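Local coordinates for oxidoreductase (PDB 3K1Y), which is probably an FMN-dependent oxidoreductase of the NADPH-dependent FMN reductase family, with a flavodoxin-like fold, at residues A[32-37]-A[120-125]; A[65-70]-A[108-113]. One frame throughout, in Å; residues are numbered along the deposited sequence.

Contact 1. Residues A[32-37]-A[120-125]; sequences DSISEA and PTIIAA
Ile34 lays its two branches over Ile122 and Ala124, packing helix 26-44 onto strand 120-127 in the core of a flavodoxin-like fold. The five-stranded parallel sheet has the order 2-1-3-4-5, and this strand is the fourth, between 88-94 and 150-159. The division of labour follows from the torsions of Ile34: CG2 stands anti to the backbone N, while CG1 lies beside that nitrogen (chi1 -60°) and runs on extended to CD1 (chi2 -172°). Each branch therefore meets a different residue of the strand. CG2 touches CD1 of Ile122 at 4.0 Å, the two side chains running antiparallel alongside each other.

Ile122 and Ala124 turn toward the helix, whereas Ile123 between them points to the other face of the sheet, where helix 135-146 covers it with Arg141 and Leu144. No hydrogen bond joins the two segments; the contact is purely apolar, and all three touching residues are buried. The layer continues beyond them, since Ile34 also rests on Val90 of the neighbouring strand 88-94, and Ile122 reaches Leu182 of helix 165-188, the second helix on this face. The nearest CA atoms, those of Ile34 and Ile122, are 8.7 Å apart. Ala124, with its small side chain, takes the other branch of the isoleucine: its CB lies 3.5 Å from Ile34 CD1.

Contact 2. Residues A[65-70]-A[108-113]; sequences TAMTTR and FDILDT
Ile110 of segment 108-113, reached along helix 102-110, pushes its side chain against Ala66 and Met67 in the loop that joins helices 60-63 and 74-85. This joins two peripheral connections of the flavodoxin-like fold; the centre of the contact is about 19 Å from the centre of the chain, and the interaction between the segments is entirely apolar.

Hydrogen bonds are absent across the two segments, but they occur within and around them. Leu111 N bonds to Phe108 O, three residues back, and the chain then runs extended through Leu111 and Asp112. Polar contacts also tie this region to the second subunit of the assembly: Asp109 OD2 accepts a hydrogen bond from Gly102 N of that subunit, and Leu111 O accepts one from its Lys97 NZ. The other carboxylate oxygen of Asp109, OD1, forms a salt bridge with Lys105 of its own helix.

The apolar contacts all gather on Ile110 and its two partners. Ala66 CB sits 3.5 Å from Ile110 CG1 and 3.7 Å from Ile110 CD1, so the methyl group lies against the longer branch of the isoleucine. With chi2 at 64°, that branch is bent instead of extended, and CD1 also comes 3.7 Å from the carbonyl O of Ala66. Ala66 also touches His72 and Leu76 of the same chain. Met67, modelled as selenomethionine and poorly ordered, packs on Leu21 of the second subunit. Its SE approaches Ile110 CD1 more loosely, at 4.3 Å.

From the N terminus, the chain makes strand 12-18 and then helix 26-44, which carries the first half of contact 1. It passes through strand 49-55 and helix 60-63 into the loop that holds 65-70, continues through helix 74-85 and strand 88-94, and returns along helix 102-110 to close contact 2. Strand 120-127 follows and closes contact 1, so the smaller loop is nested inside the larger one. Contact 1 joins a helix to an inner strand of the sheet, whereas contact 2 ties the loop ahead of helix 74-85 to the region following strand 88-94, beside the second subunit. Their centres are 24 Å apart and they do not touch, with nearest atoms about 7 Å apart.

Contact 1. Residues A[32-37]-A[120-125]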
# COMPACT_ATOMS: atom_id res chain seq x y z
N ASP A 32 -7.61 -21.34 -13.37
CA ASP A 32 -8.59 -22.26 -13.95
C ASP A 32 -9.74 -22.50 -12.99
O ASP A 32 -10.90 -22.57 -13.41
CB ASP A 32 -7.94 -23.61 -14.31
CG ASP A 32 -6.96 -23.49 -15.46
OD1 ASP A 32 -7.08 -22.53 -16.25
OD2 ASP A 32 -6.07 -24.36 -15.59
N SER A 33 -9.44 -22.62 -11.70
CA SER A 33 -10.49 -22.82 -10.72
C SER A 33 -11.42 -21.63 -10.76
O SER A 33 -12.64 -21.77 -10.72
CB SER A 33 -9.92 -22.97 -9.31
OG SER A 33 -9.38 -24.27 -9.12
N ILE A 34 -10.83 -20.44 -10.85
CA ILE A 34 -11.64 -19.24 -10.87
C ILE A 34 -12.53 -19.17 -12.11
O ILE A 34 -13.73 -18.96 -11.98
CB ILE A 34 -10.76 -17.96 -10.79
CG1 ILE A 34 -9.96 -17.96 -9.48
CG2 ILE A 34 -11.65 -16.71 -10.82
CD1 ILE A 34 -9.22 -16.68 -9.19
N SER A 35 -11.97 -19.38 -13.30
CA SER A 35 -12.80 -19.30 -14.51
C SER A 35 -13.83 -20.42 -14.62
O SER A 35 -14.86 -20.24 -15.25
CB SER A 35 -11.93 -19.24 -15.77
OG SER A 35 -10.88 -20.18 -15.72
N GLU A 36 -13.55 -21.56 -14.00
CA GLU A 36 -14.49 -22.68 -14.02
C GLU A 36 -15.70 -22.29 -13.16
O GLU A 36 -16.84 -22.49 -13.55
CB GLU A 36 -13.85 -23.95 -13.45
CG GLU A 36 -13.48 -24.97 -14.52
CD GLU A 36 -12.03 -25.46 -14.41
OE1 GLU A 36 -11.63 -25.96 -13.33
OE2 GLU A 36 -11.30 -25.34 -15.42
N ALA A 37 -15.43 -21.73 -11.99
CA ALA A 37 -16.49 -21.29 -11.10
C ALA A 37 -17.27 -20.15 -11.77
O ALA A 37 -18.49 -20.06 -11.65
CB ALA A 37 -15.90 -20.85 -9.77
N PRO A 120 -15.51 -5.56 -15.34
CA PRO A 120 -15.73 -6.31 -14.09
C PRO A 120 -14.49 -7.19 -13.96
O PRO A 120 -14.07 -7.78 -14.96
CB PRO A 120 -17.00 -7.10 -14.38
CG PRO A 120 -17.75 -6.18 -15.34
CD PRO A 120 -16.65 -5.71 -16.26
N THR A 121 -13.91 -7.27 -12.76
CA THR A 121 -12.66 -7.99 -12.55
C THR A 121 -12.42 -8.64 -11.18
O THR A 121 -12.69 -8.04 -10.13
CB THR A 121 -11.46 -7.02 -12.76
OG1 THR A 121 -11.47 -6.52 -14.10
CG2 THR A 121 -10.13 -7.73 -12.50
N ILE A 122 -11.88 -9.86 -11.20
CA ILE A 122 -11.52 -10.57 -9.97
C ILE A 122 -9.99 -10.59 -9.95
O ILE A 122 -9.35 -10.99 -10.93
CB ILE A 122 -11.95 -12.05 -9.97
CG1 ILE A 122 -13.43 -12.19 -9.62
CG2 ILE A 122 -11.09 -12.84 -8.97
CD1 ILE A 122 -13.94 -13.61 -9.73
N ILE A 123 -9.40 -10.14 -8.85
CA ILE A 123 -7.95 -10.15 -8.74
C ILE A 123 -7.52 -11.37 -7.91
O ILE A 123 -8.17 -11.72 -6.92
CB ILE A 123 -7.42 -8.84 -8.13
CG1 ILE A 123 -8.13 -8.54 -6.81
CG2 ILE A 123 -7.64 -7.68 -9.12
CD1 ILE A 123 -7.58 -7.32 -6.11
N ALA A 124 -6.46 -12.04 -8.33
CA ALA A 124 -5.99 -13.21 -7.62
C ALA A 124 -4.47 -13.41 -7.63
O ALA A 124 -3.78 -13.02 -8.58
CB ALA A 124 -6.69 -14.45 -8.18
N ALA A 125 -3.97 -14.04 -6.57
CA ALA A 125 -2.55 -14.32 -6.44
C ALA A 125 -2.36 -15.64 -5.71
O ALA A 125 -3.30 -16.18 -5.12
CB ALA A 125 -1.87 -13.21 -5.68

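Contact 2. Residues A[65-70]-A[108-113]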
# COMPACT_ATOMS: atom_id res chain seq x y z
N THR A 65 8.82 -7.12 -27.16
CA THR A 65 9.03 -6.57 -28.50
C THR A 65 8.24 -5.27 -28.45
O THR A 65 8.60 -4.28 -29.09
CB THR A 65 8.48 -7.45 -29.63
OG1 THR A 65 9.46 -8.44 -29.99
CG2 THR A 65 8.18 -6.62 -30.88
N ALA A 66 7.16 -5.28 -27.67
CA ALA A 66 6.34 -4.10 -27.50
C ALA A 66 7.07 -3.17 -26.51
O ALA A 66 6.63 -2.04 -26.27
CB ALA A 66 4.98 -4.48 -26.95
N MSE A 67 8.17 -3.65 -25.95
CA MSE A 67 8.97 -2.86 -25.02
C MSE A 67 10.02 -2.07 -25.79
O MSE A 67 10.10 -0.85 -25.69
CB MSE A 67 9.68 -3.77 -24.01
CG MSE A 67 8.84 -4.18 -22.81
SE MSE A 67 8.30 -2.68 -21.73
CE MSE A 67 10.01 -2.29 -20.90
N THR A 68 10.82 -2.80 -26.57
CA THR A 68 11.87 -2.22 -27.38
C THR A 68 11.32 -1.61 -28.68
O THR A 68 12.08 -1.27 -29.58
CB THR A 68 12.92 -3.29 -27.71
OG1 THR A 68 12.32 -4.59 -27.63
CG2 THR A 68 14.09 -3.21 -26.73
N THR A 69 10.00 -1.48 -28.75
CA THR A 69 9.32 -0.90 -29.91
C THR A 69 7.88 -0.64 -29.49
O THR A 69 7.40 -1.21 -28.52
CB THR A 69 9.32 -1.84 -31.13
OG1 THR A 69 10.66 -2.10 -31.54
CG2 THR A 69 8.57 -1.19 -32.28
N ARG A 70 7.17 0.20 -30.23
CA ARG A 70 5.79 0.54 -29.88
C ARG A 70 4.70 -0.29 -30.56
O ARG A 70 3.51 -0.06 -30.31
CB ARG A 70 5.54 2.02 -30.16
CG ARG A 70 5.44 2.34 -31.66
CD ARG A 70 5.50 3.84 -31.93
NE ARG A 70 5.26 4.15 -33.34
CZ ARG A 70 5.94 3.62 -34.36
NH1 ARG A 70 6.92 2.75 -34.14
NH2 ARG A 70 5.65 3.96 -35.61
N PHE A 108 0.25 -5.19 -18.36
CA PHE A 108 -0.58 -4.02 -18.11
C PHE A 108 0.05 -2.74 -18.63
O PHE A 108 -0.64 -1.92 -19.25
CB PHE A 108 -0.90 -3.91 -16.62
CG PHE A 108 -1.85 -4.96 -16.15
CD1 PHE A 108 -3.22 -4.78 -16.28
CD2 PHE A 108 -1.37 -6.17 -15.65
CE1 PHE A 108 -4.11 -5.80 -15.94
CE2 PHE A 108 -2.25 -7.19 -15.31
CZ PHE A 108 -3.62 -7.01 -15.45
N ASP A 109 1.35 -2.57 -18.41
CA ASP A 109 2.02 -1.37 -18.90
C ASP A 109 1.78 -1.19 -20.41
O ASP A 109 1.63 -0.08 -20.90
CB ASP A 109 3.54 -1.44 -18.68
CG ASP A 109 3.92 -1.48 -17.21
OD1 ASP A 109 3.15 -0.96 -16.37
OD2 ASP A 109 5.00 -2.02 -16.90
N ILE A 110 1.75 -2.32 -21.12
CA ILE A 110 1.58 -2.33 -22.57
C ILE A 110 0.20 -1.95 -23.08
O ILE A 110 0.06 -1.55 -24.24
CB ILE A 110 1.98 -3.74 -23.12
CG1 ILE A 110 3.10 -3.59 -24.15
CG2 ILE A 110 0.79 -4.47 -23.75
CD1 ILE A 110 4.38 -3.04 -23.56
N LEU A 111 -0.82 -2.05 -22.23
CA LEU A 111 -2.20 -1.75 -22.62
C LEU A 111 -2.47 -0.27 -22.84
O LEU A 111 -1.75 0.59 -22.32
CB LEU A 111 -3.16 -2.27 -21.56
CG LEU A 111 -3.04 -3.74 -21.14
CD1 LEU A 111 -3.97 -3.99 -19.95
CD2 LEU A 111 -3.37 -4.68 -22.31
N ASP A 112 -3.51 0.04 -23.61
CA ASP A 112 -3.90 1.43 -23.85
C ASP A 112 -4.37 1.99 -22.51
O ASP A 112 -4.71 1.24 -21.59
CB ASP A 112 -5.06 1.54 -24.84
CG ASP A 112 -4.69 1.15 -26.26
OD1 ASP A 112 -3.54 1.41 -26.67
OD2 ASP A 112 -5.56 0.59 -26.96
N THR A 113 -4.40 3.31 -22.39
CA THR A 113 -4.84 3.94 -21.16
C THR A 113 -6.21 3.43 -20.73
O THR A 113 -6.42 3.12 -19.56
CB THR A 113 -4.92 5.48 -21.33
OG1 THR A 113 -3.63 5.99 -21.69
CG2 THR A 113 -5.36 6.13 -20.03